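Local coordinates for HD domain-containing protein (PDB 2HEK) that is of unknown function but binds zinc and GDP and may, as an HD-domain protein, hydrolyse dGTP, at residues Asp169-Tyr182 against Asn208-Tyr221. Sequence-based numbering, arbitrary orientation.
Sequences DAYFCGVSYGFFDY and NFLISRYFMYVQVY. With GOL (glycerol), chain X.
M216, on helix 203-221, packs against A170 and V175 where helix 160-173 of the helical HD-domain fold gives way to the connection 174-182, laid along helix 203-221. Followed outward from CB, the M216 chain sets CG anti to the carbonyl carbon, where it approaches the F180 ring obliquely, 3.6 Å from CE2. The bend at chi2 (-55°) then places SD 3.8 Å from A170 CB and in a Met-aromatic contact, again oblique, with the F180 ring. A second bend, at chi3, turns the tip, CE, toward D169 CB, which it reaches at 3.5 Å. The F180 ring is held between A170 CB, over the centre of one face, and S212 CB, in a CH-pi contact over the opposite face.

Farther along, Y177 CB sits almost squarely over the F215 ring, 10° off its normal, so this too is a CH-pi contact; the opposite F215 face is met by Y214. Near the other end Y182 takes the edge of F209 on one face, a T-shaped pair with planes 78° apart, while its OH donates to S212 OG at 2.8 Å. S212 OG in turn donates to F209 O, which also accepts R213 N from the same side of its plane. Finally, N208 uses both ends of its amide: OD1 accepts from two glycerol hydroxyls, and ND2 donates to F179 O at 3.0 Å.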
loop_
_atom_site.group_PDB
_atom_site.type_symbol
_atom_site.label_atom_id
_atom_site.label_comp_id
_atom_site.label_asym_id
_atom_site.label_seq_id
_atom_site.Cartn_x
_atom_site.Cartn_y
_atom_site.Cartn_z
ATOM N N ASP A 169 0.152 3.015 -15.773
ATOM C CA ASP A 169 -1.052 2.427 -16.363
ATOM C C ASP A 169 -1.769 1.591 -15.307
ATOM O O ASP A 169 -2.978 1.703 -15.179
ATOM C CB ASP A 169 -0.727 1.589 -17.612
ATOM C CG ASP A 169 -0.192 2.440 -18.787
ATOM O OD1 ASP A 169 -0.224 3.680 -18.720
ATOM O OD2 ASP A 169 0.277 1.858 -19.784
ATOM N N ALA A 170 -1.022 0.818 -14.511
ATOM C CA ALA A 170 -1.630 -0.044 -13.472
ATOM C C ALA A 170 -2.264 0.837 -12.407
ATOM O O ALA A 170 -3.345 0.564 -11.949
ATOM C CB ALA A 170 -0.593 -0.924 -12.831
ATOM N N TYR A 171 -1.565 1.896 -12.008
ATOM C CA TYR A 171 -2.002 2.777 -10.925
ATOM C C TYR A 171 -3.312 3.464 -11.299
ATOM O O TYR A 171 -4.225 3.557 -10.484
ATOM C CB TYR A 171 -0.912 3.844 -10.659
ATOM C CG TYR A 171 -1.192 4.738 -9.472
ATOM C CD1 TYR A 171 -0.803 4.344 -8.180
ATOM C CD2 TYR A 171 -1.819 6.007 -9.644
ATOM C CE1 TYR A 171 -1.065 5.165 -7.057
ATOM C CE2 TYR A 171 -2.029 6.865 -8.548
ATOM C CZ TYR A 171 -1.645 6.406 -7.247
ATOM O OH TYR A 171 -1.886 7.176 -6.125
ATOM N N PHE A 172 -3.415 3.958 -12.524
ATOM C CA PHE A 172 -4.617 4.706 -12.924
ATOM C C PHE A 172 -5.730 3.795 -13.427
ATOM O O PHE A 172 -6.896 4.092 -13.214
ATOM C CB PHE A 172 -4.309 5.748 -14.016
ATOM C CG PHE A 172 -3.589 6.970 -13.498
ATOM C CD1 PHE A 172 -2.218 6.947 -13.261
ATOM C CD2 PHE A 172 -4.275 8.153 -13.277
ATOM C CE1 PHE A 172 -1.542 8.063 -12.773
ATOM C CE2 PHE A 172 -3.577 9.309 -12.781
ATOM C CZ PHE A 172 -2.210 9.223 -12.512
ATOM N N CYS A 173 -5.405 2.731 -14.153
ATOM C CA CYS A 173 -6.489 1.800 -14.584
ATOM C C CYS A 173 -7.105 1.069 -13.417
ATOM O O CYS A 173 -8.302 0.787 -13.453
ATOM C CB CYS A 173 -6.035 0.778 -15.630
ATOM S SG CYS A 173 -5.600 1.559 -17.188
ATOM N N GLY A 174 -6.292 0.795 -12.393
ATOM C CA GLY A 174 -6.713 0.026 -11.200
ATOM C C GLY A 174 -6.412 -1.465 -11.366
ATOM O O GLY A 174 -7.248 -2.284 -11.056
ATOM N N VAL A 175 -5.208 -1.825 -11.823
ATOM C CA VAL A 175 -4.862 -3.215 -12.058
ATOM C C VAL A 175 -4.040 -3.724 -10.880
ATOM O O VAL A 175 -2.857 -3.502 -10.790
ATOM C CB VAL A 175 -4.173 -3.417 -13.442
ATOM C CG1 VAL A 175 -3.827 -4.908 -13.685
ATOM C CG2 VAL A 175 -5.101 -2.936 -14.533
ATOM N N SER A 176 -4.734 -4.430 -9.999
ATOM C CA SER A 176 -4.274 -4.892 -8.687
ATOM C C SER A 176 -3.597 -6.254 -8.737
ATOM O O SER A 176 -3.381 -6.880 -7.686
ATOM C CB SER A 176 -5.512 -5.025 -7.776
ATOM O OG SER A 176 -6.528 -5.843 -8.374
ATOM N N TYR A 177 -3.264 -6.721 -9.943
ATOM C CA TYR A 177 -2.738 -8.080 -10.088
ATOM C C TYR A 177 -1.196 -8.099 -10.131
ATOM O O TYR A 177 -0.574 -8.874 -9.398
ATOM C CB TYR A 177 -3.378 -8.801 -11.269
ATOM C CG TYR A 177 -4.911 -8.911 -11.214
ATOM C CD1 TYR A 177 -5.684 -8.308 -12.196
ATOM C CD2 TYR A 177 -5.588 -9.602 -10.170
ATOM C CE1 TYR A 177 -7.116 -8.368 -12.185
ATOM C CE2 TYR A 177 -7.030 -9.714 -10.157
ATOM C CZ TYR A 177 -7.794 -9.068 -11.178
ATOM O OH TYR A 177 -9.203 -9.126 -11.282
ATOM N N GLY A 178 -0.559 -7.255 -10.936
ATOM C CA GLY A 178 0.920 -7.219 -10.900
ATOM C C GLY A 178 1.459 -6.575 -9.605
ATOM O O GLY A 178 0.698 -5.912 -8.866
ATOM N N PHE A 179 2.755 -6.763 -9.331
ATOM C CA PHE A 179 3.471 -5.879 -8.413
ATOM C C PHE A 179 4.280 -4.910 -9.280
ATOM O O PHE A 179 5.125 -5.320 -10.008
ATOM C CB PHE A 179 4.382 -6.664 -7.426
ATOM C CG PHE A 179 5.145 -5.776 -6.451
ATOM C CD1 PHE A 179 4.473 -4.961 -5.539
ATOM C CD2 PHE A 179 6.537 -5.757 -6.443
ATOM C CE1 PHE A 179 5.174 -4.120 -4.624
ATOM C CE2 PHE A 179 7.258 -4.917 -5.529
ATOM C CZ PHE A 179 6.574 -4.104 -4.622
ATOM N N PHE A 180 4.064 -3.614 -9.155
ATOM C CA PHE A 180 4.669 -2.685 -10.090
ATOM C C PHE A 180 5.763 -1.690 -9.560
ATOM O O PHE A 180 6.027 -0.629 -10.192
ATOM C CB PHE A 180 3.530 -1.941 -10.795
ATOM C CG PHE A 180 2.566 -2.860 -11.558
ATOM C CD1 PHE A 180 1.463 -3.466 -10.929
ATOM C CD2 PHE A 180 2.776 -3.117 -12.902
ATOM C CE1 PHE A 180 0.551 -4.284 -11.668
ATOM C CE2 PHE A 180 1.875 -3.942 -13.628
ATOM C CZ PHE A 180 0.774 -4.527 -13.017
ATOM N N ASP A 181 6.427 -2.041 -8.457
ATOM C CA ASP A 181 7.419 -1.178 -7.865
ATOM C C ASP A 181 8.778 -1.778 -8.224
ATOM O O ASP A 181 9.183 -2.824 -7.674
ATOM C CB ASP A 181 7.216 -1.064 -6.335
ATOM C CG ASP A 181 8.331 -0.250 -5.615
ATOM O OD1 ASP A 181 9.459 -0.069 -6.146
ATOM O OD2 ASP A 181 8.065 0.193 -4.472
ATOM N N TYR A 182 9.472 -1.109 -9.154
ATOM C CA TYR A 182 10.709 -1.650 -9.706
ATOM C C TYR A 182 11.999 -1.085 -9.055
ATOM O O TYR A 182 13.050 -1.165 -9.616
ATOM C CB TYR A 182 10.696 -1.565 -11.245
ATOM C CG TYR A 182 9.399 -2.048 -11.953
ATOM C CD1 TYR A 182 8.741 -1.208 -12.857
ATOM C CD2 TYR A 182 8.820 -3.301 -11.685
ATOM C CE1 TYR A 182 7.557 -1.594 -13.490
ATOM C CE2 TYR A 182 7.615 -3.694 -12.320
ATOM C CZ TYR A 182 7.009 -2.825 -13.228
ATOM O OH TYR A 182 5.851 -3.160 -13.917
ATOM N N ASN A 208 9.193 -10.992 -11.625
ATOM C CA ASN A 208 8.037 -10.193 -11.248
ATOM C C ASN A 208 7.718 -9.144 -12.331
ATOM O O ASN A 208 6.561 -8.906 -12.679
ATOM C CB ASN A 208 8.280 -9.470 -9.911
ATOM C CG ASN A 208 7.152 -8.527 -9.575
ATOM O OD1 ASN A 208 6.037 -8.956 -9.417
ATOM N ND2 ASN A 208 7.424 -7.232 -9.549
ATOM N N PHE A 209 8.754 -8.502 -12.843
ATOM C CA PHE A 209 8.585 -7.488 -13.897
ATOM C C PHE A 209 7.901 -8.070 -15.137
ATOM O O PHE A 209 6.933 -7.497 -15.644
ATOM C CB PHE A 209 9.963 -6.878 -14.230
ATOM C CG PHE A 209 9.925 -5.938 -15.385
ATOM C CD1 PHE A 209 9.409 -4.658 -15.230
ATOM C CD2 PHE A 209 10.333 -6.361 -16.652
ATOM C CE1 PHE A 209 9.332 -3.764 -16.336
ATOM C CE2 PHE A 209 10.270 -5.477 -17.773
ATOM C CZ PHE A 209 9.765 -4.168 -17.596
ATOM N N LEU A 210 8.363 -9.224 -15.615
ATOM C CA LEU A 210 7.761 -9.863 -16.796
ATOM C C LEU A 210 6.314 -10.315 -16.567
ATOM O O LEU A 210 5.497 -10.209 -17.479
ATOM C CB LEU A 210 8.615 -11.063 -17.286
ATOM C CG LEU A 210 10.059 -10.656 -17.650
ATOM C CD1 LEU A 210 10.918 -11.916 -17.722
ATOM C CD2 LEU A 210 10.076 -9.859 -19.008
ATOM N N ILE A 211 6.008 -10.816 -15.361
ATOM C CA ILE A 211 4.628 -11.198 -15.005
ATOM C C ILE A 211 3.739 -9.962 -14.916
ATOM O O ILE A 211 2.574 -9.949 -15.407
ATOM C CB ILE A 211 4.538 -11.912 -13.639
ATOM C CG1 ILE A 211 5.316 -13.230 -13.639
ATOM C CG2 ILE A 211 3.074 -12.170 -13.302
ATOM C CD1 ILE A 211 4.943 -14.197 -14.725
ATOM N N SER A 212 4.266 -8.905 -14.307
ATOM C CA SER A 212 3.491 -7.655 -14.234
ATOM C C SER A 212 3.175 -7.147 -15.644
ATOM O O SER A 212 2.049 -6.695 -15.935
ATOM C CB SER A 212 4.199 -6.638 -13.345
ATOM O OG SER A 212 5.155 -5.866 -14.091
ATOM N N ARG A 213 4.135 -7.256 -16.554
ATOM C CA ARG A 213 3.879 -6.869 -17.949
ATOM C C ARG A 213 2.811 -7.761 -18.602
ATOM O O ARG A 213 1.902 -7.275 -19.307
ATOM C CB ARG A 213 5.203 -6.914 -18.727
ATOM C CG ARG A 213 5.122 -6.475 -20.145
ATOM C CD ARG A 213 6.539 -6.594 -20.814
ATOM N NE ARG A 213 6.500 -6.077 -22.192
ATOM C CZ ARG A 213 6.325 -6.838 -23.280
ATOM N NH1 ARG A 213 6.178 -8.167 -23.170
ATOM N NH2 ARG A 213 6.299 -6.280 -24.480
ATOM N N TYR A 214 2.885 -9.071 -18.362
ATOM C CA TYR A 214 1.827 -9.986 -18.867
ATOM C C TYR A 214 0.442 -9.519 -18.391
ATOM O O TYR A 214 -0.513 -9.463 -19.171
ATOM C CB TYR A 214 2.055 -11.427 -18.356
ATOM C CG TYR A 214 0.864 -12.335 -18.514
ATOM C CD1 TYR A 214 0.659 -13.068 -19.700
ATOM C CD2 TYR A 214 -0.054 -12.503 -17.457
ATOM C CE1 TYR A 214 -0.461 -13.955 -19.833
ATOM C CE2 TYR A 214 -1.138 -13.358 -17.572
ATOM C CZ TYR A 214 -1.351 -14.079 -18.746
ATOM O OH TYR A 214 -2.464 -14.924 -18.805
ATOM N N PHE A 215 0.306 -9.220 -17.098
ATOM C CA PHE A 215 -1.000 -8.748 -16.602
ATOM C C PHE A 215 -1.506 -7.484 -17.288
ATOM O O PHE A 215 -2.689 -7.389 -17.624
ATOM C CB PHE A 215 -0.978 -8.558 -15.097
ATOM C CG PHE A 215 -1.108 -9.853 -14.337
ATOM C CD1 PHE A 215 -0.118 -10.261 -13.447
ATOM C CD2 PHE A 215 -2.250 -10.646 -14.494
ATOM C CE1 PHE A 215 -0.269 -11.474 -12.694
ATOM C CE2 PHE A 215 -2.405 -11.848 -13.782
ATOM C CZ PHE A 215 -1.383 -12.259 -12.876
ATOM N N MET A 216 -0.633 -6.504 -17.502
ATOM C CA MET A 216 -1.086 -5.288 -18.180
ATOM C C MET A 216 -1.601 -5.587 -19.588
ATOM O O MET A 216 -2.595 -4.995 -20.015
ATOM C CB MET A 216 0.001 -4.215 -18.209
ATOM C CG MET A 216 0.322 -3.648 -16.807
ATOM S SD MET A 216 -1.185 -3.007 -15.949
ATOM C CE MET A 216 -1.734 -1.739 -17.063
ATOM N N TYR A 217 -0.929 -6.485 -20.309
ATOM C CA TYR A 217 -1.391 -6.876 -21.656
ATOM C C TYR A 217 -2.729 -7.579 -21.651
ATOM O O TYR A 217 -3.636 -7.197 -22.404
ATOM C CB TYR A 217 -0.328 -7.710 -22.419
ATOM C CG TYR A 217 0.620 -6.785 -23.092
ATOM C CD1 TYR A 217 1.733 -6.296 -22.411
ATOM C CD2 TYR A 217 0.340 -6.285 -24.359
ATOM C CE1 TYR A 217 2.567 -5.357 -22.992
ATOM C CE2 TYR A 217 1.176 -5.352 -24.966
ATOM C CZ TYR A 217 2.290 -4.900 -24.272
ATOM O OH TYR A 217 3.145 -3.980 -24.852
ATOM N N VAL A 218 -2.880 -8.589 -20.790
ATOM C CA VAL A 218 -4.139 -9.337 -20.806
ATOM C C VAL A 218 -5.304 -8.525 -20.244
ATOM O O VAL A 218 -6.435 -8.615 -20.753
ATOM C CB VAL A 218 -4.052 -10.742 -20.157
ATOM C CG1 VAL A 218 -3.102 -11.601 -20.973
ATOM C CG2 VAL A 218 -3.654 -10.686 -18.675
ATOM N N GLN A 219 -5.031 -7.716 -19.227
ATOM C CA GLN A 219 -6.134 -7.018 -18.551
ATOM C C GLN A 219 -6.519 -5.730 -19.293
ATOM O O GLN A 219 -7.715 -5.399 -19.398
ATOM C CB GLN A 219 -5.801 -6.776 -17.058
ATOM C CG GLN A 219 -6.821 -5.952 -16.236
ATOM C CD GLN A 219 -7.996 -6.801 -15.695
ATOM O OE1 GLN A 219 -8.206 -7.940 -16.129
ATOM N NE2 GLN A 219 -8.762 -6.236 -14.746
ATOM N N VAL A 220 -5.518 -4.995 -19.793
ATOM C CA VAL A 220 -5.774 -3.640 -20.328
ATOM C C VAL A 220 -5.494 -3.488 -21.839
ATOM O O VAL A 220 -6.417 -3.189 -22.615
ATOM C CB VAL A 220 -4.982 -2.524 -19.547
ATOM C CG1 VAL A 220 -5.266 -1.162 -20.175
ATOM C CG2 VAL A 220 -5.336 -2.519 -18.037
ATOM N N TYR A 221 -4.245 -3.687 -22.262
ATOM C CA TYR A 221 -3.870 -3.324 -23.644
ATOM C C TYR A 221 -4.614 -4.213 -24.663
ATOM O O TYR A 221 -4.942 -3.774 -25.778
ATOM C CB TYR A 221 -2.325 -3.365 -23.867
ATOM C CG TYR A 221 -1.485 -2.625 -22.798
ATOM C CD1 TYR A 221 -0.277 -3.164 -22.345
ATOM C CD2 TYR A 221 -1.911 -1.389 -22.245
ATOM C CE1 TYR A 221 0.507 -2.502 -21.375
ATOM C CE2 TYR A 221 -1.142 -0.737 -21.251
ATOM C CZ TYR A 221 0.071 -1.294 -20.846
ATOM O OH TYR A 221 0.844 -0.661 -19.861
HETATM C C1 GOL X . 2.573 -10.284 -9.885
HETATM O O1 GOL X . 3.367 -9.193 -10.322
HETATM C C2 GOL X . 2.793 -10.511 -8.395
HETATM O O2 GOL X . 4.160 -10.711 -8.122
HETATM C C3 GOL X . 2.017 -11.705 -7.849
HETATM O O3 GOL X . 1.773 -11.495 -6.455
HETATM O O HOH W 1 -8.880 -3.913 -13.575
HETATM O O HOH W 2 -10.510 -8.543 -13.647
#